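Local coordinates for pheromome Binding Protein (Epiphyas postvittana, PDB 6VQ5), which probably binds and carries odorants such as sex pheromones, as members of the insect pheromone- and general-odorant-binding protein family do, at residues R46-G49 with C50-C54. Sequence-based numbering, arbitrary orientation.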
# COMPACT_ATOMS: atom_id res chain seq x y z
N ARG A 46 8.24 -1.86 -11.06
CA ARG A 46 8.01 -0.43 -10.76
C ARG A 46 6.52 -0.09 -10.93
O ARG A 46 5.96 0.62 -10.07
CB ARG A 46 8.90 0.40 -11.68
CG ARG A 46 8.90 1.88 -11.35
CD ARG A 46 9.79 2.67 -12.27
NE ARG A 46 9.67 4.09 -11.98
CZ ARG A 46 8.70 4.88 -12.41
NH1 ARG A 46 7.74 4.41 -13.18
NH2 ARG A 46 8.71 6.15 -12.08
N ASP A 47 5.89 -0.58 -11.99
CA ASP A 47 4.48 -0.25 -12.33
C ASP A 47 3.57 -0.61 -11.15
O ASP A 47 2.58 0.10 -10.96
CB ASP A 47 4.01 -0.95 -13.61
CG ASP A 47 4.66 -0.41 -14.88
OD1 ASP A 47 5.11 0.76 -14.86
OD2 ASP A 47 4.71 -1.18 -15.86
N VAL A 48 3.87 -1.68 -10.40
CA VAL A 48 3.05 -2.06 -9.21
C VAL A 48 3.18 -0.92 -8.20
O VAL A 48 2.16 -0.58 -7.54
CB VAL A 48 3.47 -3.41 -8.60
CG1 VAL A 48 2.66 -3.75 -7.34
CG2 VAL A 48 3.34 -4.53 -9.62
N GLY A 49 4.37 -0.34 -8.09
CA GLY A 49 4.60 0.88 -7.30
C GLY A 49 3.73 2.03 -7.77
O GLY A 49 3.08 2.65 -6.93
N CYS A 50 3.70 2.31 -9.08
CA CYS A 50 2.91 3.41 -9.68
C CYS A 50 1.41 3.17 -9.39
O CYS A 50 0.70 4.13 -9.01
CB CYS A 50 3.24 3.59 -11.16
SG CYS A 50 4.98 3.97 -11.54
N ALA A 51 0.93 1.93 -9.47
CA ALA A 51 -0.46 1.56 -9.14
C ALA A 51 -0.79 1.96 -7.69
O ALA A 51 -1.90 2.47 -7.43
CB ALA A 51 -0.68 0.09 -9.38
N ILE A 52 0.16 1.75 -6.78
CA ILE A 52 -0.05 1.94 -5.31
C ILE A 52 -0.03 3.44 -4.99
O ILE A 52 -0.82 3.89 -4.13
CB ILE A 52 0.98 1.14 -4.49
CG1 ILE A 52 0.75 -0.37 -4.64
CG2 ILE A 52 0.94 1.55 -3.04
CD1 ILE A 52 1.95 -1.21 -4.31
N VAL A 53 0.83 4.20 -5.68
CA VAL A 53 0.84 5.69 -5.60
C VAL A 53 -0.54 6.18 -6.06
O VAL A 53 -1.19 6.89 -5.28
CB VAL A 53 1.98 6.31 -6.42
CG1 VAL A 53 1.86 7.82 -6.55
CG2 VAL A 53 3.32 5.93 -5.80
N CYS A 54 -0.95 5.79 -7.26
CA CYS A 54 -2.24 6.18 -7.88
C CYS A 54 -3.40 5.90 -6.91
O CYS A 54 -4.23 6.80 -6.71
CB CYS A 54 -2.49 5.45 -9.20
SG CYS A 54 -4.12 5.84 -9.88
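Arg46 and Cys50 meet one helical turn apart: the NH1 corner of the guanidinium lies 3.2 Å from Cys50 SG, which sits oblique to the guanidinium plane. The arginine chain runs out extended from CG to NE, and a turn about CD-NE (chi4 -82°) then brings NH1 back toward the sulfur, while its NE forms a salt bridge with Asp106. On another side of the helix, Val48 CG1 touches Ile52 CD1 at 4.0 Å, the two side chains crossing at a slant. Beneath these pairs run the i to i+4 bonds of the helix, from Cys50 N to Arg46 O, Ala51 N to Asp47 O and Val53 N to Gly49 O. Ile52 N is shared: it bonds to Val48 O at 3.2 Å and, weakly, to Gly49 O. Val48 and Ala51 pack on Ile29 of helix 28-37, whereas Ile52 and Val53 face Ala115 and Ala111 of helix 107-121. Cys50 is disulfide-bonded to Cys108, and Cys54, a turn further on, to Cys19. Two cysteines spaced by three residues on one helix, each pinning a different helix, are a hallmark of the three-disulfide, all-helical fold of insect odorant-binding proteins.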